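Local coordinates for STING-associated CdnE c-di-GMP synthase (Flavobacteriaceae, PDB 6WT8), which synthesises the cyclic dinucleotide c-di-GMP, probably from GTP, as the CD-NTase enzyme of a STING-associated bacterial CBASS defence system, at residues A[60-65]-A[191-196]; A[109-114]-A[152-157]; A[319-324]-A[328-333]. All coordinates share one frame; numbering follows the deposited sequence. Where two conformers were deposited one is given.

In the fold
Contacts 1 and 2 both reach the mixed sheet of what is probably the nucleotidyltransferase core. Contact 1 sets the start of helix 60-81 against strand 192-204. Contact 2 sets the start of helix 154-172 against the end of strand 106-112, a parallel neighbour of 192-204. Their centres are about 29 Å apart, and contact 2 is nested inside the loop closed by contact 1. Contact 3 comes later, from the end of helix 316-320 into the loop before helix 336-360. Its centre is about 33 Å from each of the others, across the chain's centre from contact 1. The first two contacts thus join helices to the sheet, while the third shapes a connection in the mainly helical C-terminal part.

Contact 1 (A[60-65]-A[191-196]); sequences PSYTMN and PERDID
Arg193 reaches from its strand alongside the first turns of helix 60-81, and Pro191 leans on Asn65 beside it. The arginine chain is bent at both chi2 (-68°) and chi3 (-65°). The bends lay the guanidinium alongside the helix, toward its N-terminal end, where the carbonyl O of Tyr62 lies 3.7 Å above its plane, over the centre. The NH1 end meets the Tyr62 ring at its edge, 3.8 Å from CD1, with the two planes 51° apart. It is therefore not a stack. Further back, CD of Arg193 lies 4.0 Å from CB of Asn65. Here a helix lies against the strand 192-204, part of the mixed sheet that probably forms the nucleotidyltransferase core. Pro191 follows a cis peptide bond. Its ring presents CG to the backbone O of Asn65 at 3.4 Å, and its CB sits 3.7 Å from OD1 of the same asparagine. Asn65 ND2 points away from the proline, toward a water. This water accepts from Asn65 ND2 at 3.2 Å and from Arg193 NH1 at 3.1 Å. The main polar partner of Arg193 is Asp104, in a salt bridge through NE, and NH2 also bonds to Lys101 O.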
ATOM      1  N   PRO A  60       0.884 -11.187 -13.408  1.00 17.90           N
ATOM      2  CA  PRO A  60      -0.012 -10.069 -13.766  1.00 21.09           C
ATOM      3  C   PRO A  60      -1.456 -10.468 -13.974  1.00 19.42           C
ATOM      4  O   PRO A  60      -2.337  -9.602 -13.766  1.00 19.61           O
ATOM      5  CB  PRO A  60       0.595  -9.524 -15.060  1.00 21.08           C
ATOM      6  CG  PRO A  60       1.599 -10.551 -15.529  1.00 27.30           C
ATOM      7  CD  PRO A  60       2.063 -11.275 -14.288  1.00 20.86           C
ATOM      8  N   SER A  61      -1.764 -11.710 -14.332  1.00 19.40           N
ATOM      9  CA  SER A  61      -3.167 -12.041 -14.567  1.00 19.89           C
ATOM     10  C   SER A  61      -3.990 -11.889 -13.299  1.00 21.79           C
ATOM     11  O   SER A  61      -5.154 -11.496 -13.378  1.00 20.91           O
ATOM     12  CB  SER A  61      -3.294 -13.457 -15.142  1.00 24.46           C
ATOM     13  OG  SER A  61      -3.051 -14.423 -14.106  1.00 25.82           O
ATOM     14  N   TYR A  62      -3.407 -12.188 -12.122  1.00 19.00           N
ATOM     15  CA  TYR A  62      -4.184 -12.110 -10.888  1.00 19.54           C
ATOM     16  C   TYR A  62      -4.552 -10.672 -10.591  1.00 20.20           C
ATOM     17  O   TYR A  62      -5.702 -10.345 -10.241  1.00 18.30           O
ATOM     18  CB  TYR A  62      -3.359 -12.693  -9.727  1.00 16.29           C
ATOM     19  CG  TYR A  62      -3.056 -14.163  -9.899  1.00 17.81           C
ATOM     20  CD1 TYR A  62      -4.038 -15.118  -9.751  1.00 19.62           C
ATOM     21  CD2 TYR A  62      -1.779 -14.581 -10.213  1.00 19.93           C
ATOM     22  CE1 TYR A  62      -3.750 -16.482  -9.941  1.00 23.34           C
ATOM     23  CE2 TYR A  62      -1.477 -15.931 -10.365  1.00 21.99           C
ATOM     24  CZ  TYR A  62      -2.447 -16.875 -10.233  1.00 24.78           C
ATOM     25  OH  TYR A  62      -2.070 -18.215 -10.436  1.00 26.97           O
ATOM     26  N   THR A  63      -3.577  -9.800 -10.751  1.00 15.54           N
ATOM     27  CA  THR A  63      -3.764  -8.376 -10.510  1.00 16.76           C
ATOM     28  C   THR A  63      -4.770  -7.789 -11.484  1.00 17.13           C
ATOM     29  O   THR A  63      -5.642  -6.999 -11.104  1.00 17.28           O
ATOM     30  CB  THR A  63      -2.404  -7.729 -10.642  1.00 17.68           C
ATOM     31  OG1 THR A  63      -1.553  -8.343  -9.648  1.00 18.12           O
ATOM     32  CG2 THR A  63      -2.442  -6.225 -10.416  1.00 20.12           C
HETATM   33  N   MSE A  64      -4.649  -8.145 -12.754  1.00 18.76           N
HETATM   34  CA  MSE A  64      -5.583  -7.660 -13.744  0.60 19.55           C
HETATM   35  C   MSE A  64      -6.980  -8.174 -13.470  1.00 19.50           C
HETATM   36  O   MSE A  64      -7.960  -7.387 -13.527  1.00 18.86           O
HETATM   37  CB  MSE A  64      -5.150  -8.088 -15.149  0.60 21.33           C
HETATM   38  CG  MSE A  64      -6.101  -7.546 -16.228  0.60 25.24           C
HETATM   39 SE   MSE A  64      -6.072  -5.584 -16.349  0.60 46.43          SE
HETATM   40  CE  MSE A  64      -7.480  -4.931 -15.191  0.60 48.75           C
ATOM     41  N   ASN A  65      -7.095  -9.460 -13.129  1.00 17.75           N
ATOM     42  CA  ASN A  65      -8.412 -10.016 -12.827  1.00 18.43           C
ATOM     43  C   ASN A  65      -9.057  -9.286 -11.656  1.00 18.45           C
ATOM     44  O   ASN A  65     -10.263  -9.023 -11.674  1.00 18.04           O
ATOM     45  CB  ASN A  65      -8.320 -11.512 -12.528  1.00 19.89           C
ATOM     46  CG  ASN A  65      -8.227 -12.323 -13.789  1.00 29.12           C
ATOM     47  OD1 ASN A  65      -8.627 -11.861 -14.859  1.00 29.67           O
ATOM     48  ND2 ASN A  65      -7.718 -13.526 -13.673  1.00 30.99           N
ATOM     49  N   PRO A 191     -14.373 -12.033 -13.831  1.00 26.29           N
ATOM     50  CA  PRO A 191     -13.494 -13.112 -13.405  1.00 29.56           C
ATOM     51  C   PRO A 191     -13.744 -13.440 -11.946  1.00 26.21           C
ATOM     52  O   PRO A 191     -14.314 -12.610 -11.254  1.00 24.50           O
ATOM     53  CB  PRO A 191     -12.098 -12.532 -13.622  1.00 26.63           C
ATOM     54  CG  PRO A 191     -12.266 -11.053 -13.470  1.00 27.21           C
ATOM     55  CD  PRO A 191     -13.680 -10.739 -13.961  1.00 24.69           C
ATOM     56  N   GLU A 192     -13.401 -14.646 -11.508  1.00 27.09           N
ATOM     57  CA  GLU A 192     -13.707 -15.101 -10.157  1.00 27.87           C
ATOM     58  C   GLU A 192     -12.750 -14.455  -9.161  1.00 24.07           C
ATOM     59  O   GLU A 192     -11.619 -14.931  -8.975  1.00 24.85           O
ATOM     60  CB  GLU A 192     -13.618 -16.617 -10.091  1.00 31.05           C
ATOM     61  CG  GLU A 192     -14.123 -17.202  -8.800  1.00 44.40           C
ATOM     62  CD  GLU A 192     -14.271 -18.720  -8.885  1.00 62.23           C
ATOM     63  OE1 GLU A 192     -14.741 -19.330  -7.899  1.00 66.63           O
ATOM     64  OE2 GLU A 192     -13.915 -19.296  -9.944  1.00 66.10           O
ATOM     65  N   ARG A 193     -13.217 -13.383  -8.504  1.00 19.79           N
ATOM     66  CA  ARG A 193     -12.448 -12.651  -7.491  1.00 18.60           C
ATOM     67  C   ARG A 193     -13.399 -12.166  -6.423  1.00 18.89           C
ATOM     68  O   ARG A 193     -14.556 -11.880  -6.716  1.00 21.05           O
ATOM     69  CB  ARG A 193     -11.716 -11.416  -8.030  1.00 18.77           C
ATOM     70  CG  ARG A 193     -10.741 -11.697  -9.216  1.00 22.73           C
ATOM     71  CD  ARG A 193      -9.518 -12.528  -8.837  1.00 18.12           C
ATOM     72  NE  ARG A 193      -8.627 -11.835  -7.888  1.00 17.78           N
ATOM     73  CZ  ARG A 193      -7.429 -12.264  -7.508  1.00 18.39           C
ATOM     74  NH1 ARG A 193      -6.868 -13.316  -8.065  1.00 20.93           N
ATOM     75  NH2 ARG A 193      -6.806 -11.586  -6.560  1.00 18.87           N
ATOM     76  N   ASP A 194     -12.894 -12.025  -5.179  1.00 19.75           N
ATOM     77  CA  ASP A 194     -13.706 -11.498  -4.084  1.00 17.39           C
ATOM     78  C   ASP A 194     -13.297 -10.060  -3.816  1.00 18.08           C
ATOM     79  O   ASP A 194     -12.132  -9.777  -3.519  1.00 20.31           O
ATOM     80  CB  ASP A 194     -13.551 -12.338  -2.821  1.00 20.13           C
ATOM     81  CG  ASP A 194     -13.864 -13.805  -3.064  1.00 27.08           C
ATOM     82  OD1 ASP A 194     -14.817 -14.106  -3.798  1.00 30.74           O
ATOM     83  OD2 ASP A 194     -13.120 -14.656  -2.549  1.00 35.07           O
ATOM     84  N   ILE A 195     -14.243  -9.132  -3.939  1.00 16.34           N
ATOM     85  CA  ILE A 195     -13.943  -7.712  -3.841  1.00 14.66           C
ATOM     86  C   ILE A 195     -14.649  -7.111  -2.631  1.00 15.29           C
ATOM     87  O   ILE A 195     -15.862  -7.280  -2.478  1.00 17.24           O
ATOM     88  CB  ILE A 195     -14.394  -6.979  -5.110  1.00 14.87           C
ATOM     89  CG1 ILE A 195     -13.717  -7.578  -6.359  1.00 16.76           C
ATOM     90  CG2 ILE A 195     -14.159  -5.487  -5.023  1.00 17.19           C
ATOM     91  CD1 ILE A 195     -12.177  -7.504  -6.369  1.00 17.95           C
ATOM     92  N   ASP A 196     -13.902  -6.385  -1.793  1.00 13.34           N
ATOM     93  CA  ASP A 196     -14.514  -5.608  -0.716  1.00 15.73           C
ATOM     94  C   ASP A 196     -14.921  -4.233  -1.222  1.00 15.42           C
ATOM     95  O   ASP A 196     -14.157  -3.571  -1.916  1.00 15.32           O
ATOM     96  CB  ASP A 196     -13.547  -5.423   0.458  1.00 16.01           C
ATOM     97  CG  ASP A 196     -13.566  -6.571   1.442  1.00 31.71           C
ATOM     98  OD1 ASP A 196     -14.618  -6.845   2.098  1.00 30.66           O
ATOM     99  OD2 ASP A 196     -12.499  -7.211   1.552  1.00 37.89           O
TER
HETATM  100  O   HOH W   1      -7.536 -14.721 -10.735  1.00 24.70           O

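Contact 2 (A[109-114]-A[152-157]); sequences QITNKS and GNQIDD
Gln154 places its side-chain amide between Thr111 and Ser114, so one side chain of the helix touches both sides of the corner that segment 109-114 makes at Lys113. The chain of Gln154 can be followed outward. CB lies 4.1 Å from OG of Ser114. CG stands opposite the backbone N (chi1 170°), and a bend at chi2 (75°) then swings the amide across toward the strand. CD comes 3.5 Å from Ser114 OG. At the tip the two amide atoms divide the work. OE1 accepts a weak hydrogen bond from Ser114 OG at 3.0 Å. Its stronger partner is the hydroxyl of Thr201, on the neighbouring strand 192-204. NE2 donates to Thr111 OG1 at 3.1 Å, somewhat bent at 146°, with the hydroxyl oxygen a little out of the amide plane. Both amide atoms are engaged, which limits the rotation of the group. Thr111 OG1 also has a weak bond to Thr201 OG1, which ties the strand pair and the helix together. Asp157 is a looser neighbour: its backbone O lies 4.5 Å from CG2 of Thr111, and its OD2 bonds to the hydroxyl of Tyr150. Asn153 caps the helix start: its OD1 accepts from Asp156 N at 2.9 Å. The arrangement is a capped helix start docked on the end of a strand, in an alpha/beta core consistent with the nucleotidyltransferase fold of CD-NTases.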
ATOM      1  N   GLN A 109     -16.280   3.685  -2.559  1.00 12.74           N
ATOM      2  CA  GLN A 109     -17.278   4.633  -3.048  1.00 12.91           C
ATOM      3  C   GLN A 109     -17.410   5.742  -2.016  1.00 13.71           C
ATOM      4  O   GLN A 109     -17.505   5.470  -0.817  1.00 13.43           O
ATOM      5  CB  GLN A 109     -18.591   3.953  -3.371  1.00 14.67           C
ATOM      6  CG  GLN A 109     -19.267   3.324  -2.179  1.00 13.53           C
ATOM      7  CD  GLN A 109     -20.545   2.593  -2.586  1.00 15.41           C
ATOM      8  OE1 GLN A 109     -21.082   2.752  -3.702  1.00 15.39           O
ATOM      9  NE2 GLN A 109     -21.045   1.798  -1.658  1.00 14.49           N
ATOM     10  N   ILE A 110     -17.259   6.995  -2.448  1.00 14.10           N
ATOM     11  CA  ILE A 110     -17.081   8.124  -1.551  1.00 12.91           C
ATOM     12  C   ILE A 110     -18.195   9.110  -1.845  1.00 14.25           C
ATOM     13  O   ILE A 110     -18.292   9.627  -2.969  1.00 15.66           O
ATOM     14  CB  ILE A 110     -15.689   8.761  -1.783  1.00 12.87           C
ATOM     15  CG1 ILE A 110     -14.587   7.692  -1.759  1.00 14.98           C
ATOM     16  CG2 ILE A 110     -15.471   9.789  -0.707  1.00 16.83           C
ATOM     17  CD1 ILE A 110     -13.234   8.169  -2.399  1.00 21.52           C
ATOM     18  N   THR A 111     -19.028   9.421  -0.847  1.00 13.85           N
ATOM     19  CA  THR A 111     -20.062  10.412  -1.090  1.00 14.21           C
ATOM     20  C   THR A 111     -19.424  11.744  -1.488  1.00 15.33           C
ATOM     21  O   THR A 111     -18.357  12.110  -0.977  1.00 19.31           O
ATOM     22  CB  THR A 111     -20.916  10.571   0.158  1.00 16.92           C
ATOM     23  OG1 THR A 111     -20.088  10.861   1.305  1.00 19.07           O
ATOM     24  CG2 THR A 111     -21.738   9.317   0.353  1.00 18.59           C
ATOM     25  N   ASN A 112     -20.009  12.423  -2.491  1.00 16.85           N
ATOM     26  CA  ASN A 112     -19.282  13.540  -3.107  1.00 18.24           C
ATOM     27  C   ASN A 112     -20.085  14.841  -3.090  1.00 23.48           C
ATOM     28  O   ASN A 112     -19.688  15.785  -3.788  1.00 27.14           O
ATOM     29  CB  ASN A 112     -18.852  13.189  -4.550  1.00 19.54           C
ATOM     30  CG  ASN A 112     -20.052  12.934  -5.471  1.00 20.23           C
ATOM     31  OD1 ASN A 112     -21.207  13.205  -5.106  1.00 22.69           O
ATOM     32  ND2 ASN A 112     -19.780  12.414  -6.666  1.00 21.19           N
ATOM     33  N   LYS A 113     -21.170  14.897  -2.334  1.00 23.16           N
ATOM     34  CA  LYS A 113     -22.013  16.086  -2.148  1.00 33.66           C
ATOM     35  C   LYS A 113     -21.548  16.991  -1.029  1.00 35.45           C
ATOM     36  O   LYS A 113     -21.932  18.172  -0.990  1.00 35.57           O
ATOM     37  CB  LYS A 113     -23.421  15.698  -1.742  1.00 33.59           C
ATOM     38  CG  LYS A 113     -24.155  14.851  -2.697  1.00 43.07           C
ATOM     39  CD  LYS A 113     -24.248  15.540  -4.007  1.00 46.74           C
ATOM     40  CE  LYS A 113     -25.547  15.162  -4.678  1.00 52.63           C
ATOM     41  NZ  LYS A 113     -25.313  15.196  -6.147  1.00 55.98           N
ATOM     42  N   SER A 114     -20.902  16.404  -0.030  1.00 26.39           N
ATOM     43  CA  SER A 114     -20.401  17.123   1.127  1.00 30.77           C
ATOM     44  C   SER A 114     -19.135  16.417   1.550  1.00 25.56           C
ATOM     45  O   SER A 114     -18.902  15.261   1.187  1.00 28.20           O
ATOM     46  CB  SER A 114     -21.412  17.142   2.277  1.00 40.23           C
ATOM     47  OG  SER A 114     -21.712  15.818   2.674  1.00 50.93           O
ATOM     48  N   GLY A 152     -28.198  18.413   3.067  1.00 58.56           N
ATOM     49  CA  GLY A 152     -28.660  17.094   3.476  1.00 54.30           C
ATOM     50  C   GLY A 152     -28.049  16.637   4.787  1.00 51.54           C
ATOM     51  O   GLY A 152     -27.678  17.444   5.648  1.00 44.26           O
ATOM     52  N   ASN A 153     -27.930  15.320   4.946  1.00 40.16           N
ATOM     53  CA  ASN A 153     -27.363  14.742   6.161  1.00 37.00           C
ATOM     54  C   ASN A 153     -26.243  13.787   5.747  1.00 30.65           C
ATOM     55  O   ASN A 153     -26.518  12.745   5.158  1.00 34.00           O
ATOM     56  CB  ASN A 153     -28.461  14.029   6.969  1.00 45.83           C
ATOM     57  CG  ASN A 153     -28.000  13.589   8.354  1.00 53.02           C
ATOM     58  OD1 ASN A 153     -27.083  12.777   8.487  1.00 44.61           O
ATOM     59  ND2 ASN A 153     -28.669  14.097   9.397  1.00 57.48           N
ATOM     60  N   GLN A 154     -24.993  14.140   6.069  1.00 26.14           N
ATOM     61  CA  GLN A 154     -23.822  13.353   5.661  1.00 30.50           C
ATOM     62  C   GLN A 154     -23.910  11.900   6.139  1.00 25.08           C
ATOM     63  O   GLN A 154     -23.666  10.960   5.365  1.00 26.60           O
ATOM     64  CB  GLN A 154     -22.552  14.015   6.206  1.00 34.63           C
ATOM     65  CG  GLN A 154     -21.287  13.180   6.067  1.00 45.28           C
ATOM     66  CD  GLN A 154     -20.763  13.152   4.648  1.00 49.26           C
ATOM     67  OE1 GLN A 154     -19.912  13.986   4.275  1.00 40.46           O
ATOM     68  NE2 GLN A 154     -21.274  12.196   3.833  1.00 46.39           N
ATOM     69  N   ILE A 155     -24.176  11.697   7.433  1.00 28.19           N
ATOM     70  CA  ILE A 155     -24.208  10.338   7.967  1.00 26.68           C
ATOM     71  C   ILE A 155     -25.376   9.558   7.383  1.00 26.32           C
ATOM     72  O   ILE A 155     -25.266   8.348   7.079  1.00 23.94           O
ATOM     73  CB  ILE A 155     -24.268  10.368   9.510  1.00 30.89           C
ATOM     74  CG1 ILE A 155     -22.891  10.694  10.055  1.00 34.58           C
ATOM     75  CG2 ILE A 155     -24.690   8.991  10.065  1.00 29.88           C
ATOM     76  CD1 ILE A 155     -21.881   9.528   9.828  1.00 40.11           C
ATOM     77  N   ASP A 156     -26.531  10.217   7.234  1.00 24.34           N
ATOM     78  CA  ASP A 156     -27.681   9.552   6.650  1.00 24.83           C
ATOM     79  C   ASP A 156     -27.398   9.133   5.215  1.00 21.00           C
ATOM     80  O   ASP A 156     -27.849   8.078   4.775  1.00 21.89           O
ATOM     81  CB  ASP A 156     -28.905  10.459   6.706  1.00 35.01           C
ATOM     82  CG  ASP A 156     -29.596  10.416   8.056  1.00 51.72           C
ATOM     83  OD1 ASP A 156     -29.500   9.367   8.740  1.00 59.37           O
ATOM     84  OD2 ASP A 156     -30.229  11.429   8.434  1.00 58.98           O
ATOM     85  N   ASP A 157     -26.673   9.967   4.466  1.00 19.93           N
ATOM     86  CA  ASP A 157     -26.299   9.587   3.095  1.00 19.14           C
ATOM     87  C   ASP A 157     -25.372   8.391   3.068  1.00 16.76           C
ATOM     88  O   ASP A 157     -25.457   7.577   2.159  1.00 16.95           O
ATOM     89  CB  ASP A 157     -25.642  10.753   2.391  1.00 21.48           C
ATOM     90  CG  ASP A 157     -26.650  11.810   1.959  1.00 26.89           C
ATOM     91  OD1 ASP A 157     -27.875  11.530   1.957  1.00 25.95           O
ATOM     92  OD2 ASP A 157     -26.176  12.896   1.579  1.00 27.10           O
TER

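Contact 3 (A[319-324]-A[328-333]); sequences RDNIKS and CEYIFE
Lys323 and Tyr330 form a single antiparallel bridge, a non-hydrogen-bonded pair with CA atoms 4.3 Å apart, flanked by backbone bonds from Ile331 N to Ile322 O (3.0 Å) and from Ser324 N to Glu329 O (2.9 Å). The Lys323 and Tyr330 side chains run side by side in the same direction. The aliphatic part of the lysine follows the phenol: Lys323 CG is 3.7 Å from Tyr330 CE1, and its CE is close to Tyr330 OH. That hydroxyl reaches Asn321 OD1 through a water, while the Asn321 O lies in plane at the ring edge. Asn321 ND2 hydrogen-bonds to Ser317 O. Ile322 and Ile331 meet through methyl groups, Ile322 CG2 to Ile331 CD1 at 3.8 Å. Phe332 turns its ring so that Arg319 CD lies over one face. Beyond CD the arginine leads away from the ring, and NH1 hydrogen-bonds to Ile312 O. Ser324 curls its hydroxyl back between its own N and carbonyl carbon (chi1 54°), and OG accepts from Glu329 N at 3.1 Å. The same OG hydrogen-bonds to Asp326 OD1. Another water accepts from Phe332 N and donates to Arg319 O and Ile322 O. Ile322 O thus takes two donors, Ile331 N and this water, so these backbone polar atoms are satisfied where the Ile322, Ile331 and Phe332 side chains are buried.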
ATOM      1  N   ARG A 319      15.710   6.261  13.952  1.00 16.97           N
ATOM      2  CA  ARG A 319      14.462   5.517  13.808  1.00 17.67           C
ATOM      3  C   ARG A 319      13.279   6.343  14.278  1.00 20.47           C
ATOM      4  O   ARG A 319      12.187   6.245  13.698  1.00 19.16           O
ATOM      5  CB  ARG A 319      14.558   4.186  14.548  1.00 25.70           C
ATOM      6  CG  ARG A 319      13.891   4.075  15.845  1.00 32.55           C
ATOM      7  CD  ARG A 319      14.067   2.667  16.456  1.00 23.30           C
ATOM      8  NE  ARG A 319      14.397   2.879  17.851  1.00 25.14           N
ATOM      9  CZ  ARG A 319      15.567   2.637  18.440  1.00 23.72           C
ATOM     10  NH1 ARG A 319      16.606   2.119  17.798  1.00 23.33           N
ATOM     11  NH2 ARG A 319      15.701   2.947  19.716  1.00 26.95           N
ATOM     12  N   ASP A 320      13.495   7.219  15.253  1.00 19.96           N
ATOM     13  CA  ASP A 320      12.384   7.970  15.809  1.00 20.38           C
ATOM     14  C   ASP A 320      11.813   8.981  14.831  1.00 21.86           C
ATOM     15  O   ASP A 320      10.699   9.485  15.061  1.00 25.88           O
ATOM     16  CB  ASP A 320      12.840   8.688  17.075  1.00 21.28           C
ATOM     17  CG  ASP A 320      12.868   7.776  18.267  1.00 30.63           C
ATOM     18  OD1 ASP A 320      12.380   6.624  18.170  1.00 30.20           O
ATOM     19  OD2 ASP A 320      13.419   8.207  19.303  1.00 32.12           O
ATOM     20  N   ASN A 321      12.517   9.297  13.750  1.00 19.37           N
ATOM     21  CA  ASN A 321      12.041  10.322  12.835  1.00 22.50           C
ATOM     22  C   ASN A 321      11.576   9.768  11.489  1.00 19.74           C
ATOM     23  O   ASN A 321      11.264  10.542  10.583  1.00 20.43           O
ATOM     24  CB  ASN A 321      13.149  11.374  12.669  1.00 23.60           C
ATOM     25  CG  ASN A 321      13.219  12.293  13.889  1.00 30.77           C
ATOM     26  OD1 ASN A 321      12.393  13.195  14.035  1.00 34.70           O
ATOM     27  ND2 ASN A 321      14.127  11.996  14.814  1.00 33.77           N
ATOM     28  N   ILE A 322      11.497   8.440  11.340  1.00 15.65           N
ATOM     29  CA  ILE A 322      10.980   7.856  10.118  1.00 15.44           C
ATOM     30  C   ILE A 322       9.455   7.977  10.127  1.00 17.19           C
ATOM     31  O   ILE A 322       8.784   7.507  11.058  1.00 16.02           O
ATOM     32  CB  ILE A 322      11.406   6.387   9.979  1.00 14.80           C
ATOM     33  CG1 ILE A 322      12.953   6.247  10.025  1.00 14.94           C
ATOM     34  CG2 ILE A 322      10.862   5.819   8.650  1.00 16.50           C
ATOM     35  CD1 ILE A 322      13.392   4.802   9.962  1.00 16.12           C
ATOM     36  N   LYS A 323       8.911   8.599   9.090  1.00 16.13           N
ATOM     37  CA  LYS A 323       7.462   8.763   8.951  1.00 14.68           C
ATOM     38  C   LYS A 323       6.876   7.679   8.061  1.00 14.20           C
ATOM     39  O   LYS A 323       7.551   7.022   7.282  1.00 16.19           O
ATOM     40  CB  LYS A 323       7.137  10.126   8.318  1.00 17.31           C
ATOM     41  CG  LYS A 323       7.581  11.294   9.213  1.00 19.21           C
ATOM     42  CD  LYS A 323       7.120  12.614   8.633  1.00 28.43           C
ATOM     43  CE  LYS A 323       7.560  13.739   9.564  1.00 32.62           C
ATOM     44  NZ  LYS A 323       7.100  15.061   8.993  1.00 39.28           N
ATOM     45  N   SER A 324       5.562   7.503   8.203  1.00 14.11           N
ATOM     46  CA  SER A 324       4.802   6.702   7.251  1.00 14.16           C
ATOM     47  C   SER A 324       4.830   7.354   5.879  1.00 14.63           C
ATOM     48  O   SER A 324       5.113   8.554   5.761  1.00 14.90           O
ATOM     49  CB  SER A 324       3.369   6.570   7.756  1.00 14.86           C
ATOM     50  OG  SER A 324       2.810   7.853   8.018  1.00 16.59           O
ATOM     51  N   CYS A 328       1.800  11.003   8.043  1.00 18.60           N
ATOM     52  CA  CYS A 328       0.934  11.323   9.182  1.00 24.39           C
ATOM     53  C   CYS A 328       1.313  10.639  10.503  1.00 22.62           C
ATOM     54  O   CYS A 328       0.747  11.000  11.554  1.00 24.36           O
ATOM     55  CB  CYS A 328      -0.512  10.976   8.836  1.00 29.77           C
ATOM     56  SG  CYS A 328      -1.209  12.024   7.515  1.00 32.84           S
ATOM     57  N   GLU A 329       2.225   9.678  10.505  1.00 20.08           N
ATOM     58  CA  GLU A 329       2.664   9.048  11.737  1.00 19.66           C
ATOM     59  C   GLU A 329       4.171   8.859  11.707  1.00 16.78           C
ATOM     60  O   GLU A 329       4.793   8.838  10.636  1.00 19.48           O
ATOM     61  CB  GLU A 329       2.040   7.657  11.916  1.00 28.85           C
ATOM     62  CG  GLU A 329       0.541   7.621  11.611  1.00 37.48           C
ATOM     63  CD  GLU A 329      -0.062   6.214  11.594  1.00 49.34           C
ATOM     64  OE1 GLU A 329       0.589   5.245  12.085  1.00 43.09           O
ATOM     65  OE2 GLU A 329      -1.207   6.100  11.081  1.00 52.95           O
ATOM     66  N   TYR A 330       4.759   8.716  12.900  1.00 17.48           N
ATOM     67  CA  TYR A 330       6.119   8.206  13.019  1.00 14.58           C
ATOM     68  C   TYR A 330       5.994   6.717  13.264  1.00 15.93           C
ATOM     69  O   TYR A 330       5.381   6.320  14.258  1.00 18.63           O
ATOM     70  CB  TYR A 330       6.843   8.898  14.176  1.00 16.95           C
ATOM     71  CG  TYR A 330       7.181  10.349  13.871  1.00 19.00           C
ATOM     72  CD1 TYR A 330       8.216  10.634  13.015  1.00 20.07           C
ATOM     73  CD2 TYR A 330       6.471  11.388  14.470  1.00 24.05           C
ATOM     74  CE1 TYR A 330       8.566  11.948  12.733  1.00 24.63           C
ATOM     75  CE2 TYR A 330       6.798  12.721  14.190  1.00 25.72           C
ATOM     76  CZ  TYR A 330       7.853  12.969  13.322  1.00 28.44           C
ATOM     77  OH  TYR A 330       8.205  14.281  13.055  1.00 31.97           O
ATOM     78  N   ILE A 331       6.600   5.908  12.398  1.00 14.89           N
ATOM     79  CA  ILE A 331       6.285   4.465  12.432  1.00 15.59           C
ATOM     80  C   ILE A 331       6.918   3.737  13.603  1.00 16.01           C
ATOM     81  O   ILE A 331       6.512   2.596  13.878  1.00 18.94           O
ATOM     82  CB  ILE A 331       6.676   3.744  11.126  1.00 17.18           C
ATOM     83  CG1 ILE A 331       8.141   3.937  10.789  1.00 14.47           C
ATOM     84  CG2 ILE A 331       5.808   4.235   9.988  1.00 17.16           C
ATOM     85  CD1 ILE A 331       8.631   2.914   9.797  1.00 18.52           C
ATOM     86  N   PHE A 332       7.847   4.348  14.333  1.00 14.71           N
ATOM     87  CA  PHE A 332       8.364   3.722  15.565  1.00 15.08           C
ATOM     88  C   PHE A 332       7.936   4.469  16.831  1.00 18.13           C
ATOM     89  O   PHE A 332       8.479   4.203  17.901  1.00 20.26           O
ATOM     90  CB  PHE A 332       9.881   3.595  15.501  1.00 17.69           C
ATOM     91  CG  PHE A 332      10.348   2.592  14.477  1.00 16.84           C
ATOM     92  CD1 PHE A 332      10.307   1.225  14.776  1.00 16.96           C
ATOM     93  CD2 PHE A 332      10.749   2.986  13.207  1.00 16.09           C
ATOM     94  CE1 PHE A 332      10.741   0.280  13.833  1.00 17.76           C
ATOM     95  CE2 PHE A 332      11.146   2.034  12.242  1.00 18.98           C
ATOM     96  CZ  PHE A 332      11.118   0.680  12.546  1.00 18.15           C
ATOM     97  N   GLU A 333       6.964   5.386  16.741  1.00 16.61           N
ATOM     98  CA  GLU A 333       6.545   6.121  17.929  1.00 20.29           C
ATOM     99  C   GLU A 333       5.916   5.193  18.954  1.00 19.13           C
ATOM    100  O   GLU A 333       6.229   5.273  20.160  1.00 21.54           O
ATOM    101  CB  GLU A 333       5.573   7.235  17.564  1.00 19.16           C
ATOM    102  CG  GLU A 333       5.237   8.037  18.829  1.00 22.37           C
ATOM    103  CD  GLU A 333       4.469   9.296  18.554  1.00 30.96           C
ATOM    104  OE1 GLU A 333       4.270   9.650  17.372  1.00 30.60           O
ATOM    105  OE2 GLU A 333       4.036   9.942  19.541  1.00 35.61           O
TER
HETATM  106  O   HOH W   2       9.456   6.626  13.570  1.00 17.83           O
HETATM  107  O   HOH W   3      10.037   5.730  19.520  1.00 38.19           O
HETATM  108  O   HOH W   4      10.720  14.602  11.993  1.00 32.06           O